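Local coordinates for extracellular solute-binding protein, family 1 (Trichodesmium erythraeum IMS101, PDB 6G7N), which binds ferric iron in the cleft of a solute-binding fold and probably delivers it to an ABC transporter for iron uptake, at residues A[4-9]-A[40-45]; A[65-70]-A[90-95]; A[114-119]-A[126-131]; A[157-162]-A[310-315]. One frame throughout, in Å; residues are numbered along the deposited sequence.

How the contacts relate
Contacts 1 and 2 lie on one side of the chain's centre and contact 3 on the opposite side, close to contact 4. Contact 1 is the most buried: a tyrosine from a sheet strand meets a helix, and segment 4-9 runs on into the ligand pocket. Contacts 2, 3 and 4 are partly buried, each with exposed residues at its margin. Contact 2 touches contact 1, because Ile40 packs on Ala66 and Ala69. Its chemistry is more polar, with one glutamine, a tryptophan N-H and a water. Contacts 3 and 4 each combine a hydrophobic part with polar groups: a water bridge between two turns in contact 3, a salt bridge between two helices in contact 4.

Contact 1: A[4-9]-A[40-45]; sequences NLYSSR and IERIKS
Tyr6 of strand 2-7 packs against Arg42 and Ile43 of helix 36-46. The contact belongs to a beta-alpha-beta crossover in a solute-binding fold. The chain leaves strand 28-33, passes through the helix and returns as strand 54-58, and strand 2-7 lies parallel between those two strands. At the start of segment 4-9, Asn4 is tied to Asn30 and Asp53 on its two sides. Tyr6 then points toward the helix. Its CG is anti to the carbonyl carbon (chi1 -80°), which lays the CD2 and CE2 side of the ring along Ile43. Tyr6 CD2 is 3.5 Å from Ile43 CG1. Ile43 CD1 also reaches Tyr6 CD2, at 3.7 Å. The extended Arg42 crosses the tyrosine nearly at a right angle, and its NE comes to 3.8 Å from Tyr6 CE2. The guanidinium and ring planes are 68° apart, far from a parallel stack. Both polar ends turn to Glu46: Tyr6 OH is hydrogen-bonded to OE1, and Arg42 NE makes a salt bridge with OE2. A leucine in place of Tyr6 would probably leave Glu46 OE1 without its phenol partner and open a gap beside Arg42. Beyond the strand, Arg9 enters the ligand pocket and touches the bound D-alanine. An ST turn shapes this exit: Arg9 N donates to Ser7 OG at 2.9 Å, with an N-H...O angle of 160°.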
loop_
_atom_site.group_PDB
_atom_site.type_symbol
_atom_site.label_atom_id
_atom_site.label_comp_id
_atom_site.label_asym_id
_atom_site.label_seq_id
_atom_site.Cartn_x
_atom_site.Cartn_y
_atom_site.Cartn_z
ATOM N N ASN A 4 15.774 17.671 2.204
ATOM C CA ASN A 4 15.097 17.569 0.922
ATOM C C ASN A 4 14.340 16.250 0.859
ATOM O O ASN A 4 14.954 15.179 0.788
ATOM C CB ASN A 4 16.119 17.689 -0.198
ATOM C CG ASN A 4 16.848 19.008 -0.159
ATOM O OD1 ASN A 4 16.218 20.054 -0.074
ATOM N ND2 ASN A 4 18.176 18.960 -0.195
ATOM N N LEU A 5 13.012 16.371 0.893
ATOM C CA LEU A 5 12.091 15.233 0.849
ATOM C C LEU A 5 11.600 15.033 -0.573
ATOM O O LEU A 5 10.888 15.893 -1.101
ATOM C CB LEU A 5 10.921 15.535 1.769
ATOM C CG LEU A 5 9.759 14.538 1.752
ATOM C CD1 LEU A 5 10.166 13.103 2.080
ATOM C CD2 LEU A 5 8.608 14.993 2.654
ATOM N N TYR A 6 12.004 13.919 -1.189
ATOM C CA TYR A 6 11.510 13.517 -2.529
ATOM C C TYR A 6 10.386 12.512 -2.269
ATOM O O TYR A 6 10.621 11.420 -1.768
ATOM C CB TYR A 6 12.612 12.847 -3.335
ATOM C CG TYR A 6 13.622 13.752 -4.012
ATOM C CD1 TYR A 6 14.172 14.857 -3.373
ATOM C CD2 TYR A 6 14.090 13.428 -5.278
ATOM C CE1 TYR A 6 15.131 15.644 -4.002
ATOM C CE2 TYR A 6 15.060 14.183 -5.904
ATOM C CZ TYR A 6 15.581 15.295 -5.275
ATOM O OH TYR A 6 16.561 16.033 -5.913
ATOM N N SER A 7 9.146 12.891 -2.568
ATOM C CA SER A 7 7.992 12.058 -2.211
ATOM C C SER A 7 6.946 12.016 -3.307
ATOM O O SER A 7 6.616 13.038 -3.912
ATOM C CB SER A 7 7.330 12.571 -0.940
ATOM O OG SER A 7 6.213 11.769 -0.608
ATOM N N SER A 8 6.393 10.821 -3.509
ATOM C CA SER A 8 5.178 10.649 -4.316
ATOM C C SER A 8 3.881 10.578 -3.489
ATOM O O SER A 8 2.793 10.372 -4.033
ATOM C CB SER A 8 5.318 9.391 -5.180
ATOM O OG SER A 8 5.330 8.219 -4.385
ATOM N N ARG A 9 4.023 10.703 -2.169
ATOM C CA ARG A 9 2.979 10.359 -1.171
ATOM C C ARG A 9 2.487 11.578 -0.381
ATOM O O ARG A 9 1.704 11.448 0.568
ATOM C CB ARG A 9 3.570 9.247 -0.252
ATOM C CG ARG A 9 2.770 8.757 0.981
ATOM C CD ARG A 9 1.342 8.306 0.718
ATOM N NE ARG A 9 0.683 7.871 1.948
ATOM C CZ ARG A 9 0.221 8.706 2.871
ATOM N NH1 ARG A 9 0.289 10.014 2.707
ATOM N NH2 ARG A 9 -0.327 8.212 3.981
ATOM N N ILE A 40 12.592 7.628 -8.350
ATOM C CA ILE A 40 13.719 6.683 -8.232
ATOM C C ILE A 40 14.707 6.959 -9.364
ATOM O O ILE A 40 15.914 7.080 -9.114
ATOM C CB ILE A 40 13.257 5.217 -8.221
ATOM C CG1 ILE A 40 12.465 4.941 -6.947
ATOM C CG2 ILE A 40 14.447 4.276 -8.326
ATOM C CD1 ILE A 40 11.701 3.641 -6.968
ATOM N N GLU A 41 14.184 7.073 -10.589
ATOM C CA GLU A 41 14.987 7.350 -11.759
ATOM C C GLU A 41 15.706 8.685 -11.610
ATOM O O GLU A 41 16.880 8.809 -11.935
ATOM C CB GLU A 41 14.092 7.290 -13.020
ATOM N N ARG A 42 15.011 9.701 -11.120
ATOM C CA ARG A 42 15.637 11.014 -10.907
ATOM C C ARG A 42 16.799 10.957 -9.917
ATOM O O ARG A 42 17.842 11.527 -10.154
ATOM C CB ARG A 42 14.584 12.034 -10.459
ATOM C CG ARG A 42 15.156 13.379 -10.037
ATOM C CD ARG A 42 14.062 14.359 -9.719
ATOM N NE ARG A 42 14.583 15.666 -9.320
ATOM C CZ ARG A 42 13.857 16.784 -9.206
ATOM N NH1 ARG A 42 12.558 16.795 -9.472
ATOM N NH2 ARG A 42 14.440 17.909 -8.811
ATOM N N ILE A 43 16.588 10.308 -8.768
ATOM C CA ILE A 43 17.653 10.200 -7.778
ATOM C C ILE A 43 18.831 9.371 -8.337
ATOM O O ILE A 43 19.992 9.720 -8.112
ATOM C CB ILE A 43 17.123 9.624 -6.439
ATOM C CG1 ILE A 43 16.098 10.591 -5.823
ATOM C CG2 ILE A 43 18.267 9.367 -5.464
ATOM C CD1 ILE A 43 15.277 9.967 -4.696
ATOM N N LYS A 44 18.530 8.266 -9.009
ATOM C CA LYS A 44 19.572 7.416 -9.557
ATOM C C LYS A 44 20.430 8.230 -10.545
ATOM O O LYS A 44 21.641 8.193 -10.494
ATOM C CB LYS A 44 18.981 6.168 -10.237
ATOM C CG LYS A 44 19.997 5.084 -10.521
ATOM C CD LYS A 44 19.401 3.881 -11.231
ATOM C CE LYS A 44 20.291 2.670 -10.993
ATOM N NZ LYS A 44 20.222 1.711 -12.119
ATOM N N SER A 45 19.777 9.005 -11.391
ATOM C CA SER A 45 20.468 9.779 -12.419
ATOM C C SER A 45 21.264 10.957 -11.827
ATOM O O SER A 45 22.356 11.281 -12.319
ATOM C CB SER A 45 19.460 10.261 -13.457
ATOM O OG SER A 45 18.769 11.405 -13.004
#

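Contact 2: A[65-70]-A[90-95]; sequences RAQEAG and SPEKLW
Gln67 reaches from helix 60-68 to Glu92, Leu94 and Trp95 in the loop before strand 96-108. Its CB starts against the leucine, with Leu94 CD1 4.0 Å from Gln67 CB. CG continues over the same methyl. The chi1 of 123° lies well off a staggered value. Beyond CG the chain is extended, and CD lies 3.8 Å from Leu94 CD1. The amide oxygen carries the main bond. Trp95 NE1 donates to Gln67 OE1 at 2.9 Å, and the donor lies in the carbonyl plane. The N-H...O angle is 151°, and OE1 sits somewhat out of the indole plane. A water also donates to Gln67 OE1, at 2.7 Å. The same water is hydrogen-bonded to Ser90 OG at 2.7 Å. Two bonds therefore grip OE1 and fix the turn of the amide. The amide nitrogen NE2 faces the other way, 3.3 Å from Glu92 OE2, with the amide and carboxylate planes 78° apart. On the loop side, Ser90 CB covers one face of the Trp95 ring, 3.6 Å above its centre. Ser90 OG accepts from Glu92 N in an ST turn, within the type I beta turn from Ser90 to Lys93. Helix 60-68 closes in a Schellman motif at Gly70 and leads to strand 72-73, where Leu72 touches Trp95. Ser297 of helix 297-301 touches the same tryptophan, and Ala66 packs on Ile40 of helix 36-46.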
loop_
_atom_site.group_PDB
_atom_site.type_symbol
_atom_site.label_atom_id
_atom_site.label_comp_id
_atom_site.label_asym_id
_atom_site.label_seq_id
_atom_site.Cartn_x
_atom_site.Cartn_y
_atom_site.Cartn_z
ATOM N N ARG A 65 12.281 -1.666 -5.274
ATOM C CA ARG A 65 12.929 -1.146 -6.521
ATOM C C ARG A 65 13.922 -0.011 -6.222
ATOM O O ARG A 65 15.009 0.044 -6.805
ATOM C CB ARG A 65 11.851 -0.662 -7.484
ATOM C CG ARG A 65 11.035 -1.777 -8.134
ATOM C CD ARG A 65 9.856 -1.305 -8.986
ATOM N NE ARG A 65 9.097 -2.419 -9.589
ATOM C CZ ARG A 65 7.920 -2.297 -10.212
ATOM N NH1 ARG A 65 7.313 -1.110 -10.309
ATOM N NH2 ARG A 65 7.337 -3.372 -10.751
ATOM N N ALA A 66 13.592 0.857 -5.270
ATOM C CA ALA A 66 14.525 1.916 -4.845
ATOM C C ALA A 66 15.786 1.311 -4.256
ATOM O O ALA A 66 16.906 1.731 -4.562
ATOM C CB ALA A 66 13.841 2.874 -3.877
ATOM N N GLN A 67 15.596 0.311 -3.398
ATOM C CA GLN A 67 16.738 -0.362 -2.793
ATOM C C GLN A 67 17.651 -0.994 -3.857
ATOM O O GLN A 67 18.876 -0.867 -3.798
ATOM C CB GLN A 67 16.258 -1.354 -1.730
ATOM C CG GLN A 67 16.656 -2.759 -1.895
ATOM C CD GLN A 67 16.081 -3.673 -0.854
ATOM O OE1 GLN A 67 15.102 -3.408 -0.189
ATOM N NE2 GLN A 67 16.691 -4.803 -0.739
ATOM N N GLU A 68 17.032 -1.661 -4.813
ATOM C CA GLU A 68 17.820 -2.296 -5.900
ATOM C C GLU A 68 18.532 -1.288 -6.830
ATOM O O GLU A 68 19.588 -1.591 -7.394
ATOM C CB GLU A 68 16.953 -3.247 -6.709
ATOM C CG GLU A 68 16.447 -4.441 -5.903
ATOM C CD GLU A 68 17.534 -5.336 -5.326
ATOM O OE1 GLU A 68 18.174 -6.058 -6.114
ATOM O OE2 GLU A 68 17.723 -5.348 -4.080
ATOM N N ALA A 69 17.948 -0.096 -6.953
ATOM C CA ALA A 69 18.585 0.974 -7.706
ATOM C C ALA A 69 19.799 1.558 -6.967
ATOM O O ALA A 69 20.526 2.359 -7.541
ATOM C CB ALA A 69 17.564 2.059 -8.024
ATOM N N GLY A 70 19.992 1.214 -5.687
ATOM C CA GLY A 70 21.138 1.662 -4.918
ATOM C C GLY A 70 20.979 3.055 -4.382
ATOM O O GLY A 70 21.973 3.673 -4.028
ATOM N N SER A 90 12.157 -2.902 6.073
ATOM C CA SER A 90 13.148 -3.701 5.355
ATOM C C SER A 90 13.991 -4.507 6.341
ATOM O O SER A 90 14.582 -3.904 7.251
ATOM C CB SER A 90 14.113 -2.742 4.669
ATOM O OG SER A 90 15.244 -3.395 4.129
ATOM N N PRO A 91 14.208 -5.804 6.099
ATOM C CA PRO A 91 15.159 -6.561 6.931
ATOM C C PRO A 91 16.567 -5.982 6.938
ATOM O O PRO A 91 17.301 -6.186 7.913
ATOM C CB PRO A 91 15.129 -7.963 6.311
ATOM C CG PRO A 91 13.734 -8.054 5.769
ATOM C CD PRO A 91 13.474 -6.700 5.182
ATOM N N GLU A 92 16.921 -5.253 5.884
ATOM C CA GLU A 92 18.256 -4.636 5.749
ATOM C C GLU A 92 18.263 -3.177 6.192
ATOM O O GLU A 92 19.277 -2.479 6.018
ATOM C CB GLU A 92 18.740 -4.738 4.299
ATOM C CG GLU A 92 18.960 -6.167 3.802
ATOM C CD GLU A 92 19.312 -6.217 2.326
ATOM O OE1 GLU A 92 20.490 -5.972 1.983
ATOM O OE2 GLU A 92 18.411 -6.483 1.494
ATOM N N LYS A 93 17.146 -2.677 6.718
ATOM C CA LYS A 93 17.080 -1.331 7.293
ATOM C C LYS A 93 17.212 -0.229 6.262
ATOM O O LYS A 93 17.579 0.903 6.577
ATOM C CB LYS A 93 18.044 -1.134 8.461
ATOM C CG LYS A 93 18.006 -2.240 9.504
ATOM C CD LYS A 93 16.668 -2.345 10.248
ATOM C CE LYS A 93 16.675 -3.432 11.331
ATOM N NZ LYS A 93 16.755 -4.792 10.751
ATOM N N LEU A 94 16.836 -0.537 5.029
ATOM C CA LEU A 94 16.912 0.417 3.926
ATOM C C LEU A 94 15.686 1.315 3.790
ATOM O O LEU A 94 15.775 2.404 3.221
ATOM C CB LEU A 94 17.197 -0.310 2.616
ATOM C CG LEU A 94 18.587 -0.942 2.541
ATOM C CD1 LEU A 94 18.631 -1.934 1.402
ATOM C CD2 LEU A 94 19.668 0.125 2.375
ATOM N N TRP A 95 14.541 0.854 4.296
ATOM C CA TRP A 95 13.306 1.596 4.208
ATOM C C TRP A 95 12.368 1.060 5.280
ATOM O O TRP A 95 12.569 -0.023 5.829
ATOM C CB TRP A 95 12.674 1.533 2.791
ATOM C CG TRP A 95 12.610 0.171 2.194
ATOM C CD1 TRP A 95 13.492 -0.319 1.263
ATOM C CD2 TRP A 95 11.676 -0.887 2.463
ATOM N NE1 TRP A 95 13.171 -1.619 0.940
ATOM C CE2 TRP A 95 12.077 -1.991 1.683
ATOM C CE3 TRP A 95 10.560 -1.024 3.327
ATOM C CZ2 TRP A 95 11.419 -3.206 1.739
ATOM C CZ3 TRP A 95 9.927 -2.232 3.384
ATOM C CH2 TRP A 95 10.339 -3.307 2.600
HETATM O O HOH W 1 14.502 -4.866 2.052
#

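Contact 3: A[114-119]-A[126-131]; sequences PSELST and NKWKGK
Two short 3-10 turns, 114-116 and 126-128, meet in the long connection between strand 96-108 and strand 132-133. Trp128 ends the second turn and also starts a type II beta turn that runs to Lys131. With chi1 at -61°, the indole swings to the side of the backbone N and reaches the first turn with its six-membered ring. Leu117 CD2 touches Trp128 CZ2 at 3.7 Å and lies almost as close to CH2. The leucine crosses the indole at about a right angle. Beside it, Glu116 O lies near the ring plane at the edge, 3.6 Å from Trp128 CZ2. One indole face carries Lys127 CG, 3.9 Å above the plane and offset toward the rim. The lysine chain is extended beyond that point, and its end joins the turns through water. This water donates to Glu116 O at 2.7 Å and accepts from Lys127 NZ at 2.8 Å. Asp122, between the two segments, holds both neighbours: OD1 makes a salt bridge with Lys127 NZ, and OD2 accepts from Trp128 NE1. Leu117 also packs on Ile105 and Tyr107 of strand 96-108. The chemistry is therefore divided. Leucine and indole carbons make the dry part. The main-chain carbonyl of Glu116 is met by water and an aromatic edge, and the lysine charge is probably balanced mainly by Asp122.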
loop_
_atom_site.group_PDB
_atom_site.type_symbol
_atom_site.label_atom_id
_atom_site.label_comp_id
_atom_site.label_asym_id
_atom_site.label_seq_id
_atom_site.Cartn_x
_atom_site.Cartn_y
_atom_site.Cartn_z
ATOM N N PRO A 114 -21.358 -11.482 3.773
ATOM C CA PRO A 114 -19.945 -11.754 4.178
ATOM C C PRO A 114 -19.653 -13.212 4.492
ATOM O O PRO A 114 -18.524 -13.642 4.333
ATOM C CB PRO A 114 -19.731 -10.876 5.419
ATOM C CG PRO A 114 -20.946 -10.045 5.563
ATOM C CD PRO A 114 -21.966 -10.373 4.527
ATOM N N SER A 115 -20.665 -13.985 4.885
ATOM C CA SER A 115 -20.516 -15.432 5.073
ATOM C C SER A 115 -20.064 -16.185 3.823
ATOM O O SER A 115 -19.511 -17.283 3.932
ATOM C CB SER A 115 -21.834 -16.026 5.585
ATOM O OG SER A 115 -22.834 -15.927 4.586
ATOM N N GLU A 116 -20.256 -15.592 2.643
ATOM C CA GLU A 116 -19.808 -16.185 1.381
ATOM C C GLU A 116 -18.337 -15.981 1.098
ATOM O O GLU A 116 -17.807 -16.571 0.151
ATOM C CB GLU A 116 -20.588 -15.601 0.200
ATOM C CG GLU A 116 -22.082 -15.816 0.264
ATOM C CD GLU A 116 -22.800 -15.098 -0.862
ATOM O OE1 GLU A 116 -22.453 -15.325 -2.031
ATOM O OE2 GLU A 116 -23.700 -14.295 -0.580
ATOM N N LEU A 117 -17.689 -15.136 1.887
ATOM C CA LEU A 117 -16.286 -14.783 1.686
ATOM C C LEU A 117 -15.399 -15.458 2.729
ATOM O O LEU A 117 -15.836 -15.725 3.849
ATOM C CB LEU A 117 -16.134 -13.262 1.766
ATOM C CG LEU A 117 -17.010 -12.476 0.785
ATOM C CD1 LEU A 117 -16.935 -10.984 1.016
ATOM C CD2 LEU A 117 -16.676 -12.843 -0.649
ATOM N N SER A 118 -14.131 -15.672 2.373
ATOM C CA SER A 118 -13.184 -16.309 3.291
ATOM C C SER A 118 -11.761 -15.862 3.004
ATOM O O SER A 118 -11.186 -15.071 3.772
ATOM C CB SER A 118 -13.334 -17.839 3.242
ATOM O OG SER A 118 -13.193 -18.342 1.935
ATOM N N THR A 119 -11.196 -16.368 1.914
ATOM C CA THR A 119 -9.791 -16.202 1.614
ATOM C C THR A 119 -9.570 -15.634 0.208
ATOM O O THR A 119 -10.446 -15.680 -0.654
ATOM C CB THR A 119 -9.063 -17.552 1.686
ATOM O OG1 THR A 119 -9.638 -18.384 0.692
ATOM C CG2 THR A 119 -9.214 -18.204 3.080
ATOM N N ASN A 126 -15.102 -21.740 -8.937
ATOM C CA ASN A 126 -16.056 -21.587 -10.051
ATOM C C ASN A 126 -17.275 -20.738 -9.701
ATOM O O ASN A 126 -17.873 -20.111 -10.597
ATOM C CB ASN A 126 -16.575 -22.960 -10.539
ATOM C CG ASN A 126 -15.488 -23.865 -11.118
ATOM O OD1 ASN A 126 -14.445 -23.402 -11.563
ATOM N ND2 ASN A 126 -15.757 -25.174 -11.139
ATOM N N LYS A 127 -17.687 -20.749 -8.435
ATOM C CA LYS A 127 -18.838 -19.978 -8.006
ATOM C C LYS A 127 -18.710 -18.487 -8.295
ATOM O O LYS A 127 -19.722 -17.798 -8.387
ATOM C CB LYS A 127 -19.134 -20.204 -6.519
ATOM C CG LYS A 127 -18.019 -19.713 -5.614
ATOM C CD LYS A 127 -18.180 -20.195 -4.182
ATOM C CE LYS A 127 -16.953 -19.820 -3.371
ATOM N NZ LYS A 127 -17.011 -20.316 -1.979
ATOM N N TRP A 128 -17.493 -17.964 -8.464
ATOM C CA TRP A 128 -17.297 -16.545 -8.749
ATOM C C TRP A 128 -17.231 -16.221 -10.237
ATOM O O TRP A 128 -16.952 -15.071 -10.597
ATOM C CB TRP A 128 -16.056 -16.019 -8.009
ATOM C CG TRP A 128 -16.156 -16.132 -6.536
ATOM C CD1 TRP A 128 -15.354 -16.878 -5.710
ATOM C CD2 TRP A 128 -17.085 -15.461 -5.685
ATOM N NE1 TRP A 128 -15.714 -16.704 -4.415
ATOM C CE2 TRP A 128 -16.775 -15.846 -4.347
ATOM C CE3 TRP A 128 -18.115 -14.533 -5.900
ATOM C CZ2 TRP A 128 -17.493 -15.385 -3.247
ATOM C CZ3 TRP A 128 -18.843 -14.076 -4.776
ATOM C CH2 TRP A 128 -18.509 -14.503 -3.476
ATOM N N LYS A 129 -17.550 -17.186 -11.105
ATOM C CA LYS A 129 -17.443 -16.933 -12.547
ATOM C C LYS A 129 -18.328 -15.757 -12.953
ATOM O O LYS A 129 -19.501 -15.711 -12.578
ATOM C CB LYS A 129 -17.785 -18.184 -13.362
ATOM C CG LYS A 129 -17.315 -18.087 -14.819
ATOM C CD LYS A 129 -17.478 -19.396 -15.551
ATOM C CE LYS A 129 -16.645 -19.414 -16.821
ATOM N NZ LYS A 129 -17.160 -18.498 -17.852
ATOM N N GLY A 130 -17.747 -14.821 -13.707
ATOM C CA GLY A 130 -18.484 -13.656 -14.193
ATOM C C GLY A 130 -18.704 -12.582 -13.145
ATOM O O GLY A 130 -19.433 -11.634 -13.435
ATOM N N LYS A 131 -18.084 -12.709 -11.962
ATOM C CA LYS A 131 -18.452 -11.860 -10.816
ATOM C C LYS A 131 -17.355 -10.942 -10.299
ATOM O O LYS A 131 -17.675 -10.097 -9.468
ATOM C CB LYS A 131 -19.015 -12.708 -9.660
ATOM C CG LYS A 131 -20.325 -13.387 -10.058
ATOM C CD LYS A 131 -20.953 -14.251 -8.996
ATOM C CE LYS A 131 -22.342 -14.710 -9.459
ATOM N NZ LYS A 131 -23.138 -15.335 -8.366
HETATM O O HOH W 2 -19.055 -18.594 -1.085
#

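Contact 4: A[157-162]-A[310-315]; sequences DAEGWA and MDRVGW
The carboxylate of Glu159 approaches the edge of the Arg312 guanidinium, near its plane, with the two planes 84° apart. Glu159 OE2 is 3.6 Å from Arg312 NE, a salt bridge at rather long range. The arginine is modelled in two conformers, so this geometry describes one of them. The indole of Trp161 has Ala158 O at its edge, in plane, and stacks with Phe165. Met310 CE, in one conformer, lies over one face of Trp315, offset toward the rim, and Phe169 meets this ring edge to face. Glu159 has CG anti to the backbone N (chi1 -177°) and stays extended, which carries its acid group past Val313 to Arg312. Arg312 CG lies 3.4 Å from Glu159 OE2, and the bend at chi2 (59°) sets where NE goes. The rest is apolar. Val313 CG1 is 3.9 Å from Glu159 CG, and Val313 CG2 is 4.0 Å from Ala162 CB. An alanine in place of Glu159 would probably cost Arg312 this acidic partner and leave Val313 CG1 less covered. The Schellman motif at Gly314 ends the second helix: Gly314 N bonds to Asp311 O at 3.1 Å, and Trp315 N to Met310 O at 3.0 Å. After this turn Trp315 points toward the first helix. The contact joins the end of helix 303-312 to the long helix 140-167, near whose start Tyr141 binds the iron. Leu309 touches Ala158 and Ala162, while Trp315 lies on Asn142 and Ile146 of the long helix and gives its NE1 hydrogen to Arg135 O in the loop after strand 132-133.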
loop_
_atom_site.group_PDB
_atom_site.type_symbol
_atom_site.label_atom_id
_atom_site.label_comp_id
_atom_site.label_asym_id
_atom_site.label_seq_id
_atom_site.Cartn_x
_atom_site.Cartn_y
_atom_site.Cartn_z
ATOM N N ASP A 157 1.393 -23.856 -7.978
ATOM C CA ASP A 157 0.109 -23.735 -7.288
ATOM C C ASP A 157 -0.449 -22.299 -7.465
ATOM O O ASP A 157 -1.658 -22.127 -7.645
ATOM C CB ASP A 157 0.220 -24.082 -5.789
ATOM C CG ASP A 157 0.421 -25.586 -5.470
ATOM O OD1 ASP A 157 0.276 -26.425 -6.386
ATOM O OD2 ASP A 157 0.774 -25.844 -4.273
ATOM N N ALA A 158 0.406 -21.271 -7.421
ATOM C CA ALA A 158 -0.077 -19.908 -7.642
ATOM C C ALA A 158 -0.612 -19.716 -9.060
ATOM O O ALA A 158 -1.585 -18.985 -9.258
ATOM C CB ALA A 158 0.980 -18.878 -7.338
ATOM N N GLU A 159 0.024 -20.341 -10.048
ATOM C CA GLU A 159 -0.481 -20.271 -11.409
ATOM C C GLU A 159 -1.853 -20.919 -11.542
ATOM O O GLU A 159 -2.732 -20.381 -12.229
ATOM C CB GLU A 159 0.518 -20.855 -12.404
ATOM C CG GLU A 159 0.070 -20.748 -13.847
ATOM C CD GLU A 159 1.126 -21.138 -14.856
ATOM O OE1 GLU A 159 2.346 -21.017 -14.578
ATOM O OE2 GLU A 159 0.736 -21.540 -15.971
ATOM N N GLY A 160 -2.065 -22.054 -10.893
ATOM C CA GLY A 160 -3.375 -22.688 -10.883
ATOM C C GLY A 160 -4.443 -21.776 -10.307
ATOM O O GLY A 160 -5.540 -21.647 -10.850
ATOM N N TRP A 161 -4.109 -21.114 -9.197
ATOM C CA TRP A 161 -5.011 -20.118 -8.587
ATOM C C TRP A 161 -5.294 -18.992 -9.569
ATOM O O TRP A 161 -6.453 -18.623 -9.795
ATOM C CB TRP A 161 -4.405 -19.552 -7.284
ATOM C CG TRP A 161 -5.224 -18.417 -6.750
ATOM C CD1 TRP A 161 -6.351 -18.493 -5.949
ATOM C CD2 TRP A 161 -5.046 -17.025 -7.027
ATOM N NE1 TRP A 161 -6.870 -17.247 -5.757
ATOM C CE2 TRP A 161 -6.105 -16.320 -6.400
ATOM C CE3 TRP A 161 -4.116 -16.301 -7.766
ATOM C CZ2 TRP A 161 -6.218 -14.923 -6.473
ATOM C CZ3 TRP A 161 -4.257 -14.937 -7.850
ATOM C CH2 TRP A 161 -5.285 -14.265 -7.222
ATOM N N ALA A 162 -4.241 -18.446 -10.174
ATOM C CA ALA A 162 -4.384 -17.281 -11.011
ATOM C C ALA A 162 -5.204 -17.574 -12.270
ATOM O O ALA A 162 -5.957 -16.728 -12.733
ATOM C CB ALA A 162 -3.035 -16.703 -11.365
ATOM N N MET A 310 1.409 -13.221 -14.117
ATOM C CA MET A 310 0.276 -12.476 -14.650
ATOM C C MET A 310 0.204 -12.544 -16.172
ATOM O O MET A 310 -0.869 -12.690 -16.759
ATOM C CB MET A 310 0.344 -11.045 -14.113
ATOM C CG MET A 310 0.076 -11.008 -12.600
ATOM S SD MET A 310 0.692 -9.550 -11.726
ATOM C CE MET A 310 -0.797 -8.718 -11.092
ATOM N N ASP A 311 1.368 -12.433 -16.807
ATOM C CA ASP A 311 1.431 -12.546 -18.253
ATOM C C ASP A 311 1.057 -13.951 -18.703
ATOM O O ASP A 311 0.265 -14.118 -19.649
ATOM C CB ASP A 311 2.826 -12.184 -18.758
ATOM C CG ASP A 311 3.007 -12.519 -20.252
ATOM O OD1 ASP A 311 2.476 -11.776 -21.084
ATOM O OD2 ASP A 311 3.592 -13.565 -20.579
ATOM N N ARG A 312 1.622 -14.936 -18.032
ATOM C CA ARG A 312 1.304 -16.360 -18.371
ATOM C C ARG A 312 -0.187 -16.717 -18.365
ATOM O O ARG A 312 -0.676 -17.466 -19.210
ATOM C CB ARG A 312 2.073 -17.303 -17.421
ATOM C CG ARG A 312 1.897 -18.816 -17.584
ATOM C CD ARG A 312 2.284 -19.373 -18.951
ATOM N NE ARG A 312 2.162 -20.828 -19.144
ATOM C CZ ARG A 312 2.158 -21.404 -20.351
ATOM N NH1 ARG A 312 2.280 -20.649 -21.436
ATOM N NH2 ARG A 312 2.035 -22.714 -20.488
ATOM N N VAL A 313 -0.931 -16.132 -17.419
ATOM C CA VAL A 313 -2.358 -16.444 -17.314
ATOM C C VAL A 313 -3.264 -15.457 -18.045
ATOM O O VAL A 313 -4.501 -15.563 -17.949
ATOM C CB VAL A 313 -2.805 -16.589 -15.848
ATOM C CG1 VAL A 313 -2.018 -17.703 -15.167
ATOM C CG2 VAL A 313 -2.695 -15.287 -15.048
ATOM N N GLY A 314 -2.683 -14.492 -18.737
ATOM C CA GLY A 314 -3.469 -13.563 -19.541
ATOM C C GLY A 314 -4.250 -12.520 -18.723
ATOM O O GLY A 314 -5.335 -12.092 -19.120
ATOM N N TRP A 315 -3.682 -12.067 -17.606
ATOM C CA TRP A 315 -4.209 -10.931 -16.852
ATOM C C TRP A 315 -3.671 -9.678 -17.523
ATOM O O TRP A 315 -2.469 -9.375 -17.460
ATOM C CB TRP A 315 -3.743 -11.051 -15.427
ATOM C CG TRP A 315 -4.253 -10.030 -14.455
ATOM C CD1 TRP A 315 -4.703 -8.750 -14.670
ATOM C CD2 TRP A 315 -4.272 -10.225 -13.054
ATOM N NE1 TRP A 315 -5.039 -8.172 -13.478
ATOM C CE2 TRP A 315 -4.741 -9.034 -12.463
ATOM C CE3 TRP A 315 -3.931 -11.288 -12.228
ATOM C CZ2 TRP A 315 -4.878 -8.894 -11.085
ATOM C CZ3 TRP A 315 -4.063 -11.143 -10.867
ATOM C CH2 TRP A 315 -4.531 -9.954 -10.305
#